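PDB 5V0T: alpha,alpha-trehalose-phosphate synthase (UDP-forming) from Burkholderia xenovorans, which belongs to glycosyltransferase family 20, enzymes of the GT-B fold, and holds uridine-5'-diphosphate and 6-O-phosphono-alpha-D-glucopyranose between its two domains. Local coordinates for residues G377-L380 against V381-E384; F194-A197 against P198-R201; M446-L449 against R450-V454; E329-S332 against G333-N336; M78-D81 against Y82-Y86. One frame throughout, in Å; residues are numbered along the deposited sequence.

Contact 1: residues G377-L380 against V381-E384; sequences GMNL and VAKE. With UDP (uridine-5'-diphosphate), chain I.
The carboxamide of Asn379 meets Ala382 through its oxygen: Ala382 N donates to Asn379 OD1 over 2.8 Å in the carbonyl plane, while ND2 binds Asp376. Asn379 is the N-cap of helix 380-388, and with CG anti to the backbone N (chi1 -164°) its OD1 reaches the Ala382 amide. The second flat group, the Glu384 carboxylate, is gripped at its two oxygens by the ribose of UDP: O3' donates to OE1 over 2.6 Å and O2' to OE2, also over 2.6 Å. Arg356 forms a salt bridge to the same OE1. Glu384 N in turn closes the first helical turn onto Leu380 O at 2.8 Å. Two consecutive amides hold the alpha phosphate, Leu380 N to UDP O2A at 2.8 Å with an almost straight N-H (175°), and Val381 N to UDP O1A at 3.2 Å. Away from the nucleotide, Lys383 crosses Met378 at about a right angle, NZ 3.6 Å from SD, with Glu408 and Ile239 O as its polar partners. The chemistry implies a nucleotide site of GT-B type: a helix N-terminus that probably eases the phosphate charge, and a glutamate reading the ribose diol one turn later.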
# COMPACT_ATOMS: atom_id res chain seq x y z
N GLY A 377 -0.23 -4.08 -3.69
CA GLY A 377 -1.34 -3.56 -4.46
C GLY A 377 -0.93 -2.42 -5.38
O GLY A 377 -1.44 -2.31 -6.50
N MET A 378 -0.03 -1.56 -4.93
CA MET A 378 0.45 -0.48 -5.78
C MET A 378 1.92 -0.20 -5.50
O MET A 378 2.77 -0.42 -6.36
CB MET A 378 -0.40 0.79 -5.59
CG MET A 378 0.04 1.99 -6.47
SD MET A 378 0.17 1.62 -8.24
CE MET A 378 -1.49 1.07 -8.64
N ASN A 379 2.18 0.27 -4.27
CA ASN A 379 3.46 0.71 -3.71
C ASN A 379 3.67 2.20 -4.02
O ASN A 379 4.17 2.58 -5.08
CB ASN A 379 4.66 -0.12 -4.19
CG ASN A 379 5.88 0.11 -3.31
OD1 ASN A 379 6.47 1.19 -3.33
ND2 ASN A 379 6.27 -0.89 -2.53
N LEU A 380 3.26 3.05 -3.07
CA LEU A 380 3.43 4.49 -3.25
C LEU A 380 4.90 4.90 -3.15
O LEU A 380 5.30 5.88 -3.77
CB LEU A 380 2.60 5.25 -2.21
CG LEU A 380 1.08 5.19 -2.34
CD1 LEU A 380 0.46 6.15 -1.33
CD2 LEU A 380 0.62 5.55 -3.74
N VAL A 381 5.70 4.15 -2.39
CA VAL A 381 7.11 4.50 -2.23
C VAL A 381 7.80 4.53 -3.59
O VAL A 381 8.62 5.40 -3.87
CB VAL A 381 7.80 3.54 -1.25
CG1 VAL A 381 9.34 3.48 -1.51
CG2 VAL A 381 7.51 3.96 0.21
N ALA A 382 7.46 3.59 -4.47
CA ALA A 382 8.04 3.60 -5.81
C ALA A 382 7.71 4.90 -6.55
O ALA A 382 8.57 5.49 -7.21
CB ALA A 382 7.55 2.39 -6.62
N LYS A 383 6.45 5.34 -6.46
CA LYS A 383 6.04 6.56 -7.16
C LYS A 383 6.66 7.79 -6.50
O LYS A 383 7.05 8.74 -7.20
CB LYS A 383 4.51 6.67 -7.20
CG LYS A 383 3.87 5.52 -7.99
CD LYS A 383 2.39 5.75 -8.24
CE LYS A 383 1.83 4.68 -9.19
NZ LYS A 383 0.40 4.96 -9.51
N GLU A 384 6.77 7.78 -5.17
CA GLU A 384 7.42 8.86 -4.44
C GLU A 384 8.92 8.94 -4.75
O GLU A 384 9.47 10.04 -4.89
CB GLU A 384 7.19 8.68 -2.94
CG GLU A 384 5.71 8.85 -2.52
CD GLU A 384 5.43 8.41 -1.08
OE1 GLU A 384 4.27 8.52 -0.65
OE2 GLU A 384 6.36 7.95 -0.39
N1 UDP I . 5.90 6.21 4.94
C2 UDP I . 6.06 7.23 5.86
N3 UDP I . 7.00 7.00 6.83
C4 UDP I . 7.80 5.89 6.96
C5 UDP I . 7.59 4.88 5.96
C6 UDP I . 6.67 5.07 4.99
O2 UDP I . 5.39 8.25 5.84
O4 UDP I . 8.61 5.84 7.88
C1' UDP I . 4.91 6.41 3.88
C2' UDP I . 5.51 6.41 2.47
O2' UDP I . 5.98 7.71 2.16
C3' UDP I . 4.29 5.99 1.64
C4' UDP I . 3.57 5.02 2.57
O4' UDP I . 4.01 5.32 3.91
O3' UDP I . 3.43 7.09 1.34
C5' UDP I . 3.80 3.56 2.28
O5' UDP I . 2.90 3.18 1.22
PA UDP I . 3.23 1.97 0.25
O1A UDP I . 4.65 2.05 -0.25
O2A UDP I . 2.17 1.96 -0.79
O3A UDP I . 3.15 0.67 1.15
PB UDP I . 2.22 0.18 2.34
O1B UDP I . 0.86 0.81 2.02
O2B UDP I . 2.15 -1.34 2.11
O3B UDP I . 2.76 0.57 3.66

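Contact 2: residues F194-A197 against P198-R201; sequences FQTA and PDLR
Thr196 and Asp199 face each other at the N-terminus of helix 197-209, with Thr196 as N-cap and Asp199 three residues on. The arrangement contains the N3 half of a capping box, placed where strand 191-194 of the N-terminal sheet turns into its helix.

Polar contacts come first. Thr196 OG1 donates to Asp199 OD2 over 2.6 Å, arriving from above the carboxylate plane, 64° out of it. The same oxygen takes a weak bond from Thr196 N at 3.1 Å, and this bond is the capping-box element. With chi1 at 67°, OG1 sits between the backbone N and the carbonyl carbon, which turns the hydroxyl to the carboxylate. Asp199 OD1 is claimed by Phe167 N, so both carboxylate oxygens are bonded and the group is fixed from two directions. Gln195 leads away from the helix, its amide bonded to His164 O and Ile239 N. Backbone bonds start the helix, Leu200 N to Thr196 O at 3.1 Å and Arg201 N to Ala197 O at 2.9 Å. Pro198, which has no N-H to give, falls within the first turn, where none is needed.

Apolar contacts involve Phe194. Its CB rests 3.6 Å from Asp199 CB, and its ring also meets those of Phe203 and Phe167. Where Phe194 and Leu200 cross at about a right angle, ring atom CD2 of Phe194 lies 3.8 Å from Leu200 CD1.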
# COMPACT_ATOMS: atom_id res chain seq x y z
N PHE A 194 -10.49 -1.80 -8.08
CA PHE A 194 -9.26 -2.52 -7.78
C PHE A 194 -8.09 -1.69 -8.29
O PHE A 194 -8.26 -0.72 -9.03
CB PHE A 194 -9.28 -3.93 -8.40
CG PHE A 194 -10.49 -4.75 -8.00
CD1 PHE A 194 -10.52 -5.41 -6.78
CD2 PHE A 194 -11.60 -4.84 -8.83
CE1 PHE A 194 -11.64 -6.14 -6.40
CE2 PHE A 194 -12.71 -5.59 -8.46
CZ PHE A 194 -12.73 -6.23 -7.24
N GLN A 195 -6.87 -2.05 -7.86
CA GLN A 195 -5.70 -1.25 -8.24
C GLN A 195 -5.38 -1.39 -9.72
O GLN A 195 -5.13 -0.39 -10.41
CB GLN A 195 -4.49 -1.65 -7.38
CG GLN A 195 -4.60 -1.28 -5.91
CD GLN A 195 -4.15 0.14 -5.63
OE1 GLN A 195 -4.17 1.00 -6.52
NE2 GLN A 195 -3.71 0.40 -4.40
N THR A 196 -5.35 -2.63 -10.24
CA THR A 196 -4.79 -2.89 -11.57
C THR A 196 -5.69 -3.85 -12.36
O THR A 196 -6.57 -4.51 -11.81
CB THR A 196 -3.39 -3.50 -11.49
OG1 THR A 196 -3.46 -4.81 -10.90
CG2 THR A 196 -2.43 -2.59 -10.67
N ALA A 197 -5.43 -3.92 -13.66
CA ALA A 197 -6.18 -4.84 -14.52
C ALA A 197 -6.09 -6.30 -14.07
O ALA A 197 -7.11 -6.99 -14.11
CB ALA A 197 -5.74 -4.67 -15.98
N PRO A 198 -4.94 -6.82 -13.63
CA PRO A 198 -4.93 -8.22 -13.16
C PRO A 198 -5.75 -8.43 -11.90
O PRO A 198 -6.30 -9.53 -11.71
CB PRO A 198 -3.44 -8.51 -12.94
CG PRO A 198 -2.74 -7.55 -13.86
CD PRO A 198 -3.57 -6.30 -13.78
N ASP A 199 -5.86 -7.41 -11.03
CA ASP A 199 -6.74 -7.51 -9.86
C ASP A 199 -8.18 -7.68 -10.30
O ASP A 199 -8.90 -8.57 -9.82
CB ASP A 199 -6.58 -6.27 -8.98
CG ASP A 199 -5.19 -6.15 -8.40
OD1 ASP A 199 -4.71 -7.15 -7.83
OD2 ASP A 199 -4.57 -5.08 -8.56
N LEU A 200 -8.62 -6.82 -11.21
CA LEU A 200 -9.98 -6.91 -11.73
C LEU A 200 -10.22 -8.25 -12.43
O LEU A 200 -11.30 -8.85 -12.29
CB LEU A 200 -10.24 -5.74 -12.68
CG LEU A 200 -11.58 -5.76 -13.41
CD1 LEU A 200 -12.75 -5.52 -12.42
CD2 LEU A 200 -11.58 -4.70 -14.52
N ARG A 201 -9.24 -8.71 -13.22
CA ARG A 201 -9.37 -10.00 -13.89
C ARG A 201 -9.55 -11.13 -12.88
O ARG A 201 -10.35 -12.05 -13.10
CB ARG A 201 -8.15 -10.23 -14.78
CG ARG A 201 -8.27 -11.43 -15.72
CD ARG A 201 -7.17 -11.42 -16.80
NE ARG A 201 -5.83 -11.60 -16.23
CZ ARG A 201 -4.85 -10.70 -16.33
NH1 ARG A 201 -5.06 -9.56 -16.97
NH2 ARG A 201 -3.66 -10.95 -15.80

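Contact 3: residues M446-L449 against R450-V454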
# COMPACT_ATOMS: atom_id res chain seq x y z
N MET A 446 7.65 10.47 -15.06
CA MET A 446 7.01 11.68 -14.55
C MET A 446 5.77 12.03 -15.37
O MET A 446 4.75 12.47 -14.81
CB MET A 446 8.00 12.85 -14.55
CG MET A 446 9.04 12.74 -13.42
SD MET A 446 8.35 12.66 -11.73
CE MET A 446 7.96 14.39 -11.43
N VAL A 447 5.84 11.86 -16.69
CA VAL A 447 4.66 12.06 -17.52
C VAL A 447 3.52 11.15 -17.06
O VAL A 447 2.39 11.60 -16.85
CB VAL A 447 5.00 11.83 -19.00
CG1 VAL A 447 3.74 11.85 -19.86
CG2 VAL A 447 5.98 12.90 -19.47
N GLN A 448 3.83 9.86 -16.85
CA GLN A 448 2.81 8.91 -16.40
C GLN A 448 2.23 9.34 -15.06
O GLN A 448 1.00 9.39 -14.89
CB GLN A 448 3.42 7.51 -16.31
CG GLN A 448 2.41 6.36 -16.21
CD GLN A 448 1.61 6.34 -14.90
OE1 GLN A 448 2.17 6.57 -13.82
NE2 GLN A 448 0.31 6.07 -15.00
N LEU A 449 3.10 9.62 -14.09
CA LEU A 449 2.65 10.00 -12.75
C LEU A 449 1.84 11.29 -12.77
O LEU A 449 0.91 11.44 -11.97
CB LEU A 449 3.86 10.16 -11.83
CG LEU A 449 4.69 8.90 -11.61
CD1 LEU A 449 5.99 9.23 -10.91
CD2 LEU A 449 3.88 7.88 -10.82
N ARG A 450 2.19 12.24 -13.65
CA ARG A 450 1.46 13.50 -13.72
C ARG A 450 0.07 13.32 -14.32
O ARG A 450 -0.90 13.90 -13.84
CB ARG A 450 2.23 14.53 -14.54
CG ARG A 450 3.30 15.24 -13.77
CD ARG A 450 3.86 16.40 -14.56
NE ARG A 450 5.15 16.77 -13.99
CZ ARG A 450 6.31 16.47 -14.55
NH1 ARG A 450 6.32 15.82 -15.71
NH2 ARG A 450 7.44 16.83 -13.97
N GLU A 451 -0.02 12.54 -15.40
CA GLU A 451 -1.31 12.36 -16.05
C GLU A 451 -2.24 11.48 -15.23
O GLU A 451 -3.46 11.54 -15.41
CB GLU A 451 -1.13 11.77 -17.45
CG GLU A 451 -0.31 12.66 -18.39
CD GLU A 451 -0.26 12.13 -19.83
OE1 GLU A 451 0.19 12.89 -20.72
OE2 GLU A 451 -0.66 10.96 -20.07
N ASN A 452 -1.69 10.67 -14.34
CA ASN A 452 -2.49 9.73 -13.57
C ASN A 452 -2.26 9.96 -12.08
O ASN A 452 -1.92 9.03 -11.33
CB ASN A 452 -2.14 8.31 -14.00
CG ASN A 452 -2.36 8.10 -15.50
OD1 ASN A 452 -3.49 7.89 -15.95
ND2 ASN A 452 -1.28 8.21 -16.28
N ASN A 453 -2.46 11.20 -11.65
CA ASN A 453 -2.18 11.61 -10.28
C ASN A 453 -3.37 11.26 -9.39
O ASN A 453 -4.42 10.81 -9.86
CB ASN A 453 -1.86 13.10 -10.24
CG ASN A 453 -3.01 13.96 -10.75
OD1 ASN A 453 -4.04 14.08 -10.11
ND2 ASN A 453 -2.81 14.59 -11.90
N VAL A 454 -3.22 11.52 -8.09
CA VAL A 454 -4.23 11.07 -7.14
C VAL A 454 -5.55 11.82 -7.29
O VAL A 454 -6.61 11.27 -6.97
CB VAL A 454 -3.67 11.15 -5.70
CG1 VAL A 454 -3.41 12.56 -5.32
CG2 VAL A 454 -4.62 10.48 -4.70
O HOH W 1 0.39 7.28 -11.09
O HOH W 2 0.72 9.61 -9.86
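Gln448 and Asn452 make a local contact at the C-terminal end of helix 435-451, just before the chain enters helix 454-466; the buried Leu449 beside them packs on helix 380-388 and on Pro243 of helix 243-252. The end of the helix is marked by Gln448 O, which receives two donors from Asn452: ND2 over 2.9 Å, in the carbonyl plane and on a lone pair, and N in a weak bond at 3.0 Å. Asn452 has already left helical angles, and its side chain, with CG beside its own backbone N (chi1 -57°), turns back to Gln448 O. Its amide lies nearly parallel to that of Gln448, the planes 2° apart, but the neighbouring ND2 and NE2 are both donors and do not bond; Gln448 NE2 has a weak outside bond to Glu408. A water stands 2.8 Å from Leu449 O and 3.1 Å from Asn452 O. On the flank, Arg450 NH2 lies 3.6 Å from Met446 CE, and Arg450 NE is held in a salt bridge by Asp244. Asn453 ND2 donates to Arg450 O over 2.8 Å while OD1 accepts from Val456 N. This makes a short helix-to-helix connection, with an asparagine N-cap opening the second helix.

Contact 4: residues E329-S332 against G333-N336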
# COMPACT_ATOMS: atom_id res chain seq x y z
N GLU A 329 16.59 -9.18 10.63
CA GLU A 329 17.69 -8.70 11.46
C GLU A 329 18.88 -9.65 11.40
O GLU A 329 20.03 -9.19 11.37
CB GLU A 329 17.17 -8.48 12.88
CG GLU A 329 16.32 -7.21 12.88
CD GLU A 329 15.56 -6.93 14.16
OE1 GLU A 329 15.02 -5.81 14.24
OE2 GLU A 329 15.47 -7.81 15.05
N GLY A 330 18.64 -10.96 11.35
CA GLY A 330 19.73 -11.90 11.17
C GLY A 330 20.41 -11.75 9.82
O GLY A 330 21.63 -11.90 9.71
N GLU A 331 19.63 -11.45 8.77
CA GLU A 331 20.20 -11.16 7.45
C GLU A 331 21.14 -9.96 7.50
O GLU A 331 22.27 -10.02 7.00
CB GLU A 331 19.09 -10.91 6.42
CG GLU A 331 18.18 -12.09 6.16
CD GLU A 331 18.88 -13.21 5.38
OE1 GLU A 331 19.36 -12.95 4.26
OE2 GLU A 331 18.96 -14.35 5.89
N SER A 332 20.70 -8.86 8.11
CA SER A 332 21.56 -7.69 8.18
C SER A 332 22.84 -8.01 8.95
O SER A 332 23.93 -7.59 8.53
CB SER A 332 20.82 -6.51 8.82
OG SER A 332 20.86 -6.59 10.23
N GLY A 333 22.75 -8.80 10.03
CA GLY A 333 23.95 -9.14 10.78
C GLY A 333 24.92 -10.00 9.99
O GLY A 333 26.14 -9.81 10.05
N ARG A 334 24.40 -10.97 9.24
CA ARG A 334 25.28 -11.83 8.44
C ARG A 334 25.99 -11.01 7.37
O ARG A 334 27.21 -11.10 7.21
CB ARG A 334 24.51 -12.98 7.79
CG ARG A 334 25.46 -13.86 6.94
CD ARG A 334 24.74 -14.85 6.02
NE ARG A 334 24.02 -14.20 4.93
CZ ARG A 334 22.70 -14.03 4.89
NH1 ARG A 334 21.93 -14.47 5.89
NH2 ARG A 334 22.14 -13.44 3.85
N ILE A 335 25.23 -10.21 6.62
CA ILE A 335 25.79 -9.50 5.48
C ILE A 335 26.76 -8.43 5.93
O ILE A 335 27.84 -8.26 5.34
CB ILE A 335 24.65 -8.92 4.62
CG1 ILE A 335 23.79 -10.06 4.06
CG2 ILE A 335 25.22 -8.05 3.48
CD1 ILE A 335 22.37 -9.60 3.64
N ASN A 336 26.41 -7.68 6.99
CA ASN A 336 27.35 -6.71 7.51
C ASN A 336 28.61 -7.40 8.02
O ASN A 336 29.72 -6.94 7.74
CB ASN A 336 26.70 -5.86 8.61
CG ASN A 336 25.82 -4.78 8.04
OD1 ASN A 336 26.03 -4.35 6.91
ND2 ASN A 336 24.83 -4.32 8.81
O HOH W 3 22.59 -4.58 11.35
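Glu331 and Arg334, a turn apart and pointing the same way, form the tight side of this contact. Arg334 grips the carboxylate end-on: NH2 bonds Glu331 OE1 over 2.9 Å and NH1 bonds OE2 over 3.0 Å, with N-H angles of 164° and 171°. Both oxygens lie near the guanidinium plane, yet both are met from above the carboxylate plane, and the two flat groups stand 60° apart. A bend at chi2 of Glu331 brings its buried carboxylate alongside the arginine. Arg289 adds a salt bridge to OE1 and Glu292 one to Arg334 NH2; the carboxylate is thus probably kept ionised. Next to this network Ile335 packs on Phe288, so this flank of helix 319-339 lies against helix 284-297. The helix is the connection of the beta-alpha-beta unit running from strand 305-310 to strand 347-350, and Asn336 OD1 touches the incoming strand by accepting from Ile347 N. The looser side is that of Gly330 and Gly333, both exposed, where Gly333 N donates to Glu329 O over 3.1 Å. Ser332 lies between it and Phe288, in two positions; in one, which is therefore doubtful, OG also reaches Glu329 O, and a water 2.9 Å from that OG lies at a long, weak 3.4 Å from Asn336 ND2.

Contact 5: residues M78-D81 against Y82-Y86. With G6P (6-O-phosphono-alpha-D-glucopyranose), chain J.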
# COMPACT_ATOMS: atom_id res chain seq x y z
N MET A 78 -12.92 -1.98 21.02
CA MET A 78 -12.74 -2.82 22.20
C MET A 78 -11.64 -3.84 21.93
O MET A 78 -11.42 -4.24 20.78
CB MET A 78 -14.05 -3.54 22.56
CG MET A 78 -15.23 -2.63 22.90
SD MET A 78 -14.87 -1.57 24.30
CE MET A 78 -14.63 -2.77 25.61
N ARG A 79 -10.95 -4.25 23.00
CA ARG A 79 -9.87 -5.23 22.86
C ARG A 79 -10.33 -6.48 22.12
O ARG A 79 -9.66 -6.97 21.21
CB ARG A 79 -9.32 -5.62 24.23
CG ARG A 79 -8.36 -6.81 24.22
CD ARG A 79 -7.06 -6.46 23.50
NE ARG A 79 -6.42 -5.28 24.08
CZ ARG A 79 -5.30 -4.72 23.63
NH1 ARG A 79 -4.67 -5.24 22.58
NH2 ARG A 79 -4.81 -3.65 24.24
N ARG A 80 -11.51 -6.99 22.48
CA ARG A 80 -12.00 -8.19 21.82
C ARG A 80 -12.27 -7.93 20.34
O ARG A 80 -12.02 -8.79 19.49
CB ARG A 80 -13.27 -8.68 22.52
CG ARG A 80 -13.90 -9.88 21.86
CD ARG A 80 -15.34 -10.11 22.34
NE ARG A 80 -15.88 -11.33 21.75
CZ ARG A 80 -17.13 -11.47 21.35
NH1 ARG A 80 -17.99 -10.46 21.46
NH2 ARG A 80 -17.53 -12.63 20.82
N ASP A 81 -12.80 -6.74 20.01
CA ASP A 81 -13.02 -6.40 18.61
C ASP A 81 -11.71 -6.22 17.86
O ASP A 81 -11.57 -6.68 16.71
CB ASP A 81 -13.87 -5.13 18.53
CG ASP A 81 -15.26 -5.34 19.08
OD1 ASP A 81 -15.67 -6.51 19.20
OD2 ASP A 81 -15.95 -4.34 19.39
N TYR A 82 -10.74 -5.56 18.49
CA TYR A 82 -9.42 -5.41 17.89
C TYR A 82 -8.78 -6.77 17.61
O TYR A 82 -8.23 -7.00 16.53
CB TYR A 82 -8.55 -4.56 18.82
CG TYR A 82 -7.09 -4.45 18.45
CD1 TYR A 82 -6.65 -3.60 17.43
CD2 TYR A 82 -6.13 -5.18 19.15
CE1 TYR A 82 -5.29 -3.49 17.11
CE2 TYR A 82 -4.78 -5.08 18.83
CZ TYR A 82 -4.36 -4.24 17.81
OH TYR A 82 -3.02 -4.16 17.51
N ASP A 83 -8.90 -7.71 18.56
CA ASP A 83 -8.27 -9.02 18.39
C ASP A 83 -8.95 -9.83 17.29
O ASP A 83 -8.27 -10.50 16.50
CB ASP A 83 -8.29 -9.79 19.71
CG ASP A 83 -7.23 -9.31 20.69
OD1 ASP A 83 -6.21 -8.74 20.25
OD2 ASP A 83 -7.43 -9.49 21.90
N GLN A 84 -10.28 -9.78 17.20
CA GLN A 84 -10.98 -10.66 16.26
C GLN A 84 -11.02 -10.07 14.86
O GLN A 84 -10.79 -10.77 13.88
CB GLN A 84 -12.41 -10.95 16.75
CG GLN A 84 -12.47 -11.75 18.02
CD GLN A 84 -13.89 -11.87 18.60
OE1 GLN A 84 -14.87 -11.46 17.99
NE2 GLN A 84 -13.98 -12.43 19.79
N TYR A 85 -11.33 -8.78 14.77
CA TYR A 85 -11.58 -8.14 13.49
C TYR A 85 -10.29 -7.69 12.81
O TYR A 85 -10.10 -7.91 11.61
CB TYR A 85 -12.53 -6.96 13.72
CG TYR A 85 -12.36 -5.74 12.83
CD1 TYR A 85 -13.01 -5.66 11.61
CD2 TYR A 85 -11.63 -4.63 13.27
CE1 TYR A 85 -12.90 -4.53 10.81
CE2 TYR A 85 -11.51 -3.48 12.47
CZ TYR A 85 -12.16 -3.45 11.25
OH TYR A 85 -12.09 -2.35 10.44
N TYR A 86 -9.38 -7.09 13.57
CA TYR A 86 -8.19 -6.49 12.98
C TYR A 86 -6.98 -7.43 13.04
O TYR A 86 -6.46 -7.83 12.00
CB TYR A 86 -7.90 -5.16 13.68
CG TYR A 86 -6.59 -4.48 13.29
CD1 TYR A 86 -6.51 -3.68 12.15
CD2 TYR A 86 -5.46 -4.64 14.06
CE1 TYR A 86 -5.30 -3.05 11.80
CE2 TYR A 86 -4.26 -4.02 13.73
CZ TYR A 86 -4.19 -3.22 12.60
OH TYR A 86 -2.99 -2.61 12.28
C1 G6P J . -1.55 -1.04 3.78
C2 G6P J . -3.05 -1.32 3.82
C3 G6P J . -3.77 -0.22 4.61
C4 G6P J . -3.14 -0.10 6.00
C5 G6P J . -1.64 0.15 5.86
C6 G6P J . -0.99 0.32 7.23
O1 G6P J . -1.38 0.19 3.10
O2 G6P J . -3.55 -1.42 2.48
O3 G6P J . -5.15 -0.61 4.73
O4 G6P J . -3.73 1.01 6.71
O5 G6P J . -1.03 -0.93 5.12
O6 G6P J . -1.28 -0.82 8.06
P G6P J . -2.02 -0.61 9.47
O1P G6P J . -1.01 0.02 10.39
O2P G6P J . -2.46 -2.00 9.87
O3P G6P J . -3.18 0.32 9.17
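Arg80, extended from a first torsion of 177°, and Gln84, extended from one of -66°, run out from successive turns and cross, which sets the glutamine amide over the arginine. They belong to the first turns of helix 79-98, which Met78 opens as N-cap at the end of strand 70-78 and which widens into a pi-type turn at 82-86. Gln84 OE1 lies 3.6 Å above one face of the Arg80 guanidinium, toward its rim, and the two planes are almost perpendicular. Arg80 NE and Gln84 NE2 come within 2.9 Å, but both are donors; OE1 is bonded instead to Arg117, which also pairs with Asp81 OD1 and brings in helix 109-126.

Arg79 behaves differently. Bent at its second and third torsions, it folds back so that CD touches Asp83 OD2 at 3.4 Å and NH1 lies 3.7 Å from Tyr82 CD2, guanidinium and ring being nearly perpendicular. NH1 to Asp83 OD1 measures 4.5 Å, beyond a salt bridge; that oxygen is paired with Arg87. Backbone bonds tie the turns together, Tyr82 N to Met78 O at 2.7 Å being the shortest. The three tyrosines are buried, and each hydroxyl has a partner: Tyr82 OH bonds Asp317, Tyr85 OH bonds Asn17, and Tyr86, part of the G6P pocket with Arg18 and Arg315, donates from OH to phosphate oxygen O2P of G6P over 2.5 Å, the oxygen lying near the ring plane.

Overall arrangement
All five contacts are local, but their settings differ. Contact 1 is fully buried near the centre of the chain; the others are partly buried, contact 4 lying farthest out, about 26 Å from that centre. Contacts 2 and 3 both touch contact 1: Gln195 meets Gly377 and Met378, and Leu449 packs on Lys383. Contacts 3 and 5 lie on opposite sides of the chain's centre, their own centres about 38 Å apart. Helix starts recur in contacts 1, 2 and 5, and a helix end in contact 3. Contacts 1 and 5 each hold a ligand phosphate, one by backbone amides, the other by a tyrosine hydroxyl, whereas contact 4 is marked by a mid-helix salt bridge.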